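HTH-type transcriptional repressor PhnF (Mycobacterium smegmatis, PDB 3F8M) represses the phnDCE operon, which serves phosphate uptake, when phosphate is available to the cell, acting as a DNA-binding transcription factor of the GntR family. Local coordinates at residues 64-67 with 72-75; 25-30 with 34-39; 78-83 with 90-95. All coordinates share one frame; numbering follows the deposited sequence.

Contact 1. Residues 64-67 with 72-75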
loop_
_atom_site.group_PDB
_atom_site.type_symbol
_atom_site.label_atom_id
_atom_site.label_comp_id
_atom_site.label_asym_id
_atom_site.label_seq_id
_atom_site.Cartn_x
_atom_site.Cartn_y
_atom_site.Cartn_z
ATOM N N GLY A 64 6.722 -15.080 -5.196
ATOM C CA GLY A 64 5.770 -15.469 -4.135
ATOM C C GLY A 64 5.297 -16.915 -4.223
ATOM O O GLY A 64 4.385 -17.342 -3.485
ATOM N N ARG A 65 5.958 -17.684 -5.075
ATOM C CA ARG A 65 5.536 -19.031 -5.388
ATOM C C ARG A 65 6.153 -20.085 -4.479
ATOM O O ARG A 65 5.658 -21.218 -4.412
ATOM C CB ARG A 65 5.834 -19.342 -6.851
ATOM C CG ARG A 65 5.018 -18.494 -7.823
ATOM C CD ARG A 65 5.335 -18.847 -9.256
ATOM N NE ARG A 65 4.687 -20.096 -9.643
ATOM C CZ ARG A 65 5.032 -20.835 -10.703
ATOM N NH1 ARG A 65 6.031 -20.445 -11.501
ATOM N NH2 ARG A 65 4.373 -21.969 -10.972
ATOM N N VAL A 66 7.229 -19.705 -3.784
ATOM C CA VAL A 66 7.884 -20.554 -2.808
ATOM C C VAL A 66 8.289 -19.691 -1.643
ATOM O O VAL A 66 8.253 -18.445 -1.726
ATOM C CB VAL A 66 9.145 -21.299 -3.393
ATOM C CG1 VAL A 66 8.761 -22.119 -4.596
ATOM C CG2 VAL A 66 10.316 -20.308 -3.689
ATOM N N GLU A 67 8.661 -20.320 -0.538
ATOM C CA GLU A 67 9.140 -19.567 0.597
ATOM C C GLU A 67 10.133 -20.431 1.361
ATOM O O GLU A 67 10.151 -21.635 1.154
ATOM C CB GLU A 67 7.973 -19.182 1.504
ATOM C CG GLU A 67 7.430 -20.300 2.368
ATOM C CD GLU A 67 6.075 -19.921 2.939
ATOM O OE1 GLU A 67 5.674 -18.736 2.819
ATOM O OE2 GLU A 67 5.409 -20.801 3.482
ATOM N N THR A 72 15.002 -25.254 4.198
ATOM C CA THR A 72 14.327 -25.781 3.029
ATOM C C THR A 72 13.572 -24.673 2.291
ATOM O O THR A 72 13.241 -23.627 2.866
ATOM C CB THR A 72 13.343 -26.932 3.396
ATOM O OG1 THR A 72 12.183 -26.367 4.018
ATOM C CG2 THR A 72 13.985 -27.919 4.394
ATOM N N THR A 73 13.282 -24.946 1.024
ATOM C CA THR A 73 12.407 -24.106 0.232
ATOM C C THR A 73 11.117 -24.879 0.046
ATOM O O THR A 73 11.157 -26.005 -0.416
ATOM C CB THR A 73 13.091 -23.803 -1.096
ATOM O OG1 THR A 73 14.233 -22.970 -0.823
ATOM C CG2 THR A 73 12.150 -23.098 -2.066
ATOM N N VAL A 74 9.979 -24.263 0.394
ATOM C CA VAL A 74 8.681 -24.930 0.255
ATOM C C VAL A 74 7.712 -24.186 -0.659
ATOM O O VAL A 74 7.886 -22.976 -0.902
ATOM C CB VAL A 74 7.998 -25.234 1.611
ATOM C CG1 VAL A 74 8.922 -26.050 2.529
ATOM C CG2 VAL A 74 7.507 -23.945 2.305
ATOM N N VAL A 75 6.709 -24.914 -1.154
ATOM C CA VAL A 75 5.694 -24.347 -2.029
ATOM C C VAL A 75 4.869 -23.363 -1.157
ATOM O O VAL A 75 4.560 -23.659 0.008
ATOM C CB VAL A 75 4.832 -25.475 -2.645
ATOM C CG1 VAL A 75 3.661 -24.921 -3.470
ATOM C CG2 VAL A 75 5.711 -26.353 -3.551
HETATM O O HOH W 1 3.862 -22.685 2.256
#

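Contact 2. Residues 25-30 with 34-39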
loop_
_atom_site.group_PDB
_atom_site.type_symbol
_atom_site.label_atom_id
_atom_site.label_comp_id
_atom_site.label_asym_id
_atom_site.label_seq_id
_atom_site.Cartn_x
_atom_site.Cartn_y
_atom_site.Cartn_z
ATOM N N ARG A 25 7.172 -27.217 -13.737
ATOM C CA ARG A 25 6.533 -28.526 -13.798
ATOM C C ARG A 25 6.487 -29.199 -12.422
ATOM O O ARG A 25 5.470 -29.802 -12.061
ATOM C CB ARG A 25 7.244 -29.427 -14.812
ATOM C CG ARG A 25 6.559 -30.788 -15.041
ATOM C CD ARG A 25 7.306 -31.639 -16.066
ATOM N NE ARG A 25 7.486 -30.948 -17.351
ATOM C CZ ARG A 25 8.540 -30.194 -17.679
ATOM N NH1 ARG A 25 9.536 -30.017 -16.818
ATOM N NH2 ARG A 25 8.600 -29.611 -18.874
ATOM N N MET A 26 7.576 -29.117 -11.659
ATOM C CA MET A 26 7.530 -29.647 -10.287
ATOM C C MET A 26 6.416 -28.950 -9.520
ATOM O O MET A 26 5.538 -29.622 -8.946
ATOM C CB MET A 26 8.865 -29.489 -9.562
ATOM C CG MET A 26 9.904 -30.524 -9.967
ATOM S SD MET A 26 11.486 -29.996 -9.325
ATOM C CE MET A 26 11.313 -30.303 -7.573
ATOM N N LEU A 27 6.430 -27.612 -9.559
ATOM C CA LEU A 27 5.454 -26.793 -8.841
ATOM C C LEU A 27 4.009 -27.157 -9.159
ATOM O O LEU A 27 3.172 -27.149 -8.257
ATOM C CB LEU A 27 5.690 -25.303 -9.079
ATOM C CG LEU A 27 6.583 -24.609 -8.055
ATOM C CD1 LEU A 27 6.822 -23.165 -8.465
ATOM C CD2 LEU A 27 6.006 -24.688 -6.627
ATOM N N ASP A 28 3.717 -27.494 -10.422
ATOM C CA ASP A 28 2.351 -27.924 -10.804
ATOM C C ASP A 28 1.844 -29.142 -10.021
ATOM O O ASP A 28 0.644 -29.266 -9.748
ATOM C CB ASP A 28 2.256 -28.230 -12.307
ATOM C CG ASP A 28 0.825 -28.566 -12.743
ATOM O OD1 ASP A 28 -0.055 -27.684 -12.610
ATOM O OD2 ASP A 28 0.570 -29.711 -13.196
ATOM N N GLY A 29 2.765 -30.046 -9.694
ATOM C CA GLY A 29 2.431 -31.299 -9.035
ATOM C C GLY A 29 2.506 -31.301 -7.524
ATOM O O GLY A 29 2.129 -32.288 -6.887
ATOM N N MET A 30 2.994 -30.221 -6.936
ATOM C CA MET A 30 3.193 -30.188 -5.494
ATOM C C MET A 30 2.052 -29.451 -4.801
ATOM O O MET A 30 1.298 -28.721 -5.446
ATOM C CB MET A 30 4.540 -29.539 -5.151
ATOM C CG MET A 30 5.759 -30.283 -5.719
ATOM S SD MET A 30 7.307 -29.334 -5.780
ATOM C CE MET A 30 7.922 -29.484 -4.079
ATOM N N ASP A 34 4.953 -28.246 0.457
ATOM C CA ASP A 34 5.864 -29.335 0.007
ATOM C C ASP A 34 7.309 -28.801 -0.150
ATOM O O ASP A 34 7.516 -27.764 -0.817
ATOM C CB ASP A 34 5.408 -29.881 -1.341
ATOM C CG ASP A 34 4.279 -30.876 -1.234
ATOM O OD1 ASP A 34 3.888 -31.240 -0.103
ATOM O OD2 ASP A 34 3.827 -31.322 -2.302
ATOM N N PRO A 35 8.315 -29.519 0.410
ATOM C CA PRO A 35 9.721 -29.089 0.206
ATOM C C PRO A 35 10.374 -29.592 -1.060
ATOM O O PRO A 35 10.187 -30.761 -1.415
ATOM C CB PRO A 35 10.447 -29.705 1.409
ATOM C CG PRO A 35 9.663 -30.962 1.727
ATOM C CD PRO A 35 8.205 -30.658 1.360
ATOM N N PHE A 36 11.145 -28.720 -1.728
ATOM C CA PHE A 36 11.935 -29.107 -2.882
ATOM C C PHE A 36 13.103 -29.936 -2.366
ATOM O O PHE A 36 13.504 -29.753 -1.228
ATOM C CB PHE A 36 12.476 -27.849 -3.594
ATOM C CG PHE A 36 11.462 -27.222 -4.506
ATOM C CD1 PHE A 36 11.394 -27.584 -5.840
ATOM C CD2 PHE A 36 10.531 -26.326 -4.009
ATOM C CE1 PHE A 36 10.403 -27.042 -6.683
ATOM C CE2 PHE A 36 9.562 -25.779 -4.850
ATOM C CZ PHE A 36 9.503 -26.129 -6.166
ATOM N N PRO A 37 13.667 -30.804 -3.212
ATOM C CA PRO A 37 14.956 -31.468 -2.911
ATOM C C PRO A 37 15.984 -30.386 -2.676
ATOM O O PRO A 37 15.751 -29.273 -3.115
ATOM C CB PRO A 37 15.285 -32.133 -4.242
ATOM C CG PRO A 37 13.943 -32.608 -4.720
ATOM C CD PRO A 37 13.058 -31.363 -4.434
ATOM N N ALA A 38 17.105 -30.694 -2.023
ATOM C CA ALA A 38 18.174 -29.691 -1.869
ATOM C C ALA A 38 18.741 -29.215 -3.216
ATOM O O ALA A 38 18.712 -29.931 -4.268
ATOM C CB ALA A 38 19.327 -30.182 -0.910
ATOM N N GLU A 39 19.231 -27.981 -3.171
ATOM C CA GLU A 39 19.703 -27.306 -4.357
ATOM C C GLU A 39 20.701 -28.172 -5.104
ATOM O O GLU A 39 20.564 -28.343 -6.288
ATOM C CB GLU A 39 20.249 -25.905 -4.030
ATOM C CG GLU A 39 21.556 -25.782 -3.299
ATOM C CD GLU A 39 22.164 -24.347 -3.454
ATOM O OE1 GLU A 39 21.421 -23.333 -3.350
ATOM O OE2 GLU A 39 23.392 -24.236 -3.687
#

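Contact 3. Residues 78-83 with 90-95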
loop_
_atom_site.group_PDB
_atom_site.type_symbol
_atom_site.label_atom_id
_atom_site.label_comp_id
_atom_site.label_asym_id
_atom_site.label_seq_id
_atom_site.Cartn_x
_atom_site.Cartn_y
_atom_site.Cartn_z
ATOM N N PRO A 78 0.759 -18.043 -3.521
ATOM C CA PRO A 78 1.230 -16.741 -3.891
ATOM C C PRO A 78 0.172 -15.668 -3.554
ATOM O O PRO A 78 -1.034 -15.923 -3.697
ATOM C CB PRO A 78 1.424 -16.841 -5.410
ATOM C CG PRO A 78 1.105 -18.195 -5.796
ATOM C CD PRO A 78 0.424 -18.887 -4.690
ATOM N N LYS A 79 0.645 -14.532 -3.074
ATOM C CA LYS A 79 -0.206 -13.333 -2.943
ATOM C C LYS A 79 -0.649 -12.884 -4.316
ATOM O O LYS A 79 0.147 -12.904 -5.271
ATOM C CB LYS A 79 0.594 -12.205 -2.289
ATOM C CG LYS A 79 1.022 -12.506 -0.871
ATOM C CD LYS A 79 1.893 -11.386 -0.384
ATOM C CE LYS A 79 2.206 -11.519 1.086
ATOM N NZ LYS A 79 3.099 -10.375 1.464
ATOM N N ILE A 80 -1.916 -12.470 -4.428
ATOM C CA ILE A 80 -2.365 -11.768 -5.630
ATOM C C ILE A 80 -1.650 -10.442 -5.712
ATOM O O ILE A 80 -1.587 -9.737 -4.722
ATOM C CB ILE A 80 -3.899 -11.539 -5.653
ATOM C CG1 ILE A 80 -4.618 -12.871 -5.816
ATOM C CG2 ILE A 80 -4.301 -10.710 -6.874
ATOM C CD1 ILE A 80 -5.958 -12.907 -5.129
ATOM N N ARG A 81 -1.075 -10.137 -6.877
ATOM C CA ARG A 81 -0.337 -8.887 -7.092
ATOM C C ARG A 81 -1.217 -7.937 -7.910
ATOM O O ARG A 81 -1.334 -8.034 -9.135
ATOM C CB ARG A 81 1.002 -9.165 -7.792
ATOM C CG ARG A 81 1.980 -9.949 -6.924
ATOM C CD ARG A 81 3.209 -10.403 -7.736
ATOM N NE ARG A 81 3.857 -9.271 -8.366
ATOM C CZ ARG A 81 4.816 -8.540 -7.797
ATOM N NH1 ARG A 81 5.258 -8.828 -6.575
ATOM N NH2 ARG A 81 5.329 -7.506 -8.449
ATOM N N GLN A 82 -1.884 -7.050 -7.211
ATOM C CA GLN A 82 -2.846 -6.196 -7.858
ATOM C C GLN A 82 -2.326 -4.786 -8.140
ATOM O O GLN A 82 -1.950 -4.069 -7.205
ATOM C CB GLN A 82 -4.055 -6.134 -6.950
ATOM C CG GLN A 82 -5.094 -5.169 -7.376
ATOM C CD GLN A 82 -6.455 -5.662 -7.001
ATOM O OE1 GLN A 82 -7.331 -5.731 -7.845
ATOM N NE2 GLN A 82 -6.644 -6.018 -5.723
ATOM N N PRO A 83 -2.338 -4.374 -9.423
ATOM C CA PRO A 83 -1.967 -3.007 -9.793
ATOM C C PRO A 83 -2.926 -2.022 -9.128
ATOM O O PRO A 83 -4.132 -2.310 -9.030
ATOM C CB PRO A 83 -2.154 -2.988 -11.313
ATOM C CG PRO A 83 -2.205 -4.430 -11.734
ATOM C CD PRO A 83 -2.801 -5.151 -10.585
ATOM N N THR A 90 -9.894 -9.931 -10.541
ATOM C CA THR A 90 -9.830 -11.245 -11.227
ATOM C C THR A 90 -8.808 -11.248 -12.359
ATOM O O THR A 90 -8.123 -12.263 -12.569
ATOM C CB THR A 90 -11.191 -11.708 -11.765
ATOM O OG1 THR A 90 -11.843 -10.597 -12.388
ATOM C CG2 THR A 90 -12.042 -12.240 -10.656
ATOM N N GLU A 91 -8.689 -10.124 -13.071
ATOM C CA GLU A 91 -7.683 -10.009 -14.136
ATOM C C GLU A 91 -6.272 -10.104 -13.560
ATOM O O GLU A 91 -5.399 -10.723 -14.172
ATOM C CB GLU A 91 -7.818 -8.702 -14.931
ATOM C CG GLU A 91 -9.130 -8.542 -15.665
ATOM C CD GLU A 91 -8.985 -7.820 -17.008
ATOM O OE1 GLU A 91 -7.961 -7.110 -17.233
ATOM O OE2 GLU A 91 -9.908 -7.970 -17.844
ATOM N N ALA A 92 -6.047 -9.481 -12.394
ATOM C CA ALA A 92 -4.719 -9.507 -11.779
ATOM C C ALA A 92 -4.377 -10.949 -11.442
ATOM O O ALA A 92 -3.272 -11.385 -11.718
ATOM C CB ALA A 92 -4.652 -8.630 -10.535
ATOM N N ALA A 93 -5.333 -11.677 -10.859
ATOM C CA ALA A 93 -5.108 -13.069 -10.448
ATOM C C ALA A 93 -4.917 -13.981 -11.668
ATOM O O ALA A 93 -4.019 -14.827 -11.650
ATOM C CB ALA A 93 -6.233 -13.578 -9.553
ATOM N N LYS A 94 -5.752 -13.796 -12.699
ATOM C CA LYS A 94 -5.595 -14.469 -14.006
ATOM C C LYS A 94 -4.172 -14.378 -14.539
ATOM O O LYS A 94 -3.570 -15.408 -14.861
ATOM C CB LYS A 94 -6.549 -13.890 -15.053
ATOM C CG LYS A 94 -7.864 -14.667 -15.243
ATOM N N ALA A 95 -3.656 -13.152 -14.626
ATOM C CA ALA A 95 -2.255 -12.863 -15.003
ATOM C C ALA A 95 -1.181 -13.698 -14.294
ATOM O O ALA A 95 -0.077 -13.881 -14.839
ATOM C CB ALA A 95 -1.955 -11.383 -14.835
HETATM O O HOH W 2 -1.253 -9.900 -11.261
#

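Contact 1. Residues 64-67 with 72-75
Glu67 and Val74 face each other as a hydrogen-bonded antiparallel pair in the beta hairpin that forms the wing of the GntR-type winged helix-turn-helix. Two backbone bonds hold them, one from Glu67 N to Val74 O and the return bond from Val74 N to Glu67 O, 2.7 Å long. The next pair, Val66 and Val75, is of the non-hydrogen-bonded kind. There the strands are drawn close enough for Val66 CA to lie 3.1 Å from Val74 O, a CA-H...O contact. The first strand follows closely on Gly64, the positive-phi residue of a Schellman motif after helix 50-62, a place that favours glycine.

The tight side is that of Val66. Its CG2 meets the methyl CG2 of Thr73 at 3.7 Å, and Leu60 and Leu61 of helix 50-62, together with Phe36, close over it. Beta-branched residues suit this place, since they favour extended backbone and offer short, stiff apolar surface. Thr73 has CG2 anti to its backbone N (chi1 -68° for OG1), which turns the methyl to Val66 while OG1 makes a weak hydrogen bond to Arg68.

The other side is looser and wetter. Glu67 lays its aliphatic CG against Val74 CG2 at 3.6 Å, and beyond CG its extended chain runs alongside the hairpin on the exposed side, a place that suits a charged residue. At this outer margin one water donates to both Glu67 OE2, at 2.7 Å, and the backbone oxygen Val75 O.

Contact 2. Residues 25-30 with 34-39
Met30 leaves its backbone with CG anti to the carbonyl carbon (chi1 -61°) and then bends at chi3 (81°), a fold that carries its methyl over the ring of Phe36. Met26 starts and bends likewise, but arrives elsewhere on that ring. Met30 CE stands 4.0 Å from the ring centroid, almost on the normal, a CH-pi contact, and SD lies over the same face in a Met-aromatic contact. Met26 SD sits at the ring edge, 5.3 Å from the centroid, and its CE comes close to CD1 and meets Pro37 CD at 3.7 Å.

These residues join the end of helix 15-29 to the loop before helix 39-45, at the start of the predicted GntR helix-turn-helix. Large, flat, apolar Phe36 suits this buried place, offering a face to Met30 and an edge to Leu27, and also packs on Thr73 of strand 72-75. Flexible methionine can fit a ring's face or edge, whereas branched Leu27 puts CG in the ring plane, 3.8 Å from Phe36 CZ. Pro37, by following Phe36, favours the extended backbone found there. Just past the helix, Asp34 OD2 accepts a hydrogen bond from Arg31 N and lies 3.4 Å from Met30 CB.

Contact 3. Residues 78-83 with 90-95
Ala92 and Ala93 carry much of the contact between helix 89-94 and strand 80-83, and the short segments' axes come within 7.4 Å at an angle of 127°. Along the helix, Thr90 comes first and faces away from the strand; its OG1 is hydrogen-bonded to Ser88 OG, while its backbone oxygen receives the amide of Lys94 in the regular helical pattern.

Ala92 is the centre of the contact. Its CB points at the strand and touches four successive residues: it lies 3.7 Å from the backbone oxygen of Arg81 and 3.9 Å from Pro83 CD, with Ile80 CG2 and Gln82 CA slightly farther off. A single methyl suits this place, because strand backbone itself forms much of the surface it meets. A water within hydrogen-bonding distance of Arg81 O (2.8 Å) and Ala92 O may bridge them, though it has more acceptors in reach than protons.

Ala93 follows, placing its CB 4.1 Å from Ile80 CG1. Ile80 divides its branches between the two alanines, since CG1 lies anti to the carbonyl carbon (chi1 -68°) and CG2 anti to the backbone N; beta-branched isoleucine also suits the strand. No direct hydrogen bond crosses the contact.

Strand 80-83 follows the wing hairpin in the chain, so the contact lies where the winged helix-turn-helix gives way to the UTRA fold. Around it, Tyr89 of the same helix packs on Ile80 and Gln82, strand 80-83 pairs in parallel with strand 233-240, and Ala93 also packs on Ala100 of strand 100-111.

Contacts 1 and 2 both belong to the winged helix-turn-helix domain and touch: the loop 34-39 runs beside strand 72-75, with probable hydrogen bonds from Val75 N to Asp34 O and from Phe36 N to Thr73 O, and Leu27 packs on Val75. Contact 3 lies about 18 Å from contact 1, centre to centre, and nearer the middle of the chain; Gly64 O against Pro78 CB is where the two meet. It is the buried one, contact 1 is partly buried and contact 2 is at the surface. Backbone hydrogen bonds hold contact 1, sulfur and aromatic groups contact 2, and small aliphatic groups, with a water that may bridge two carbonyls, contact 3.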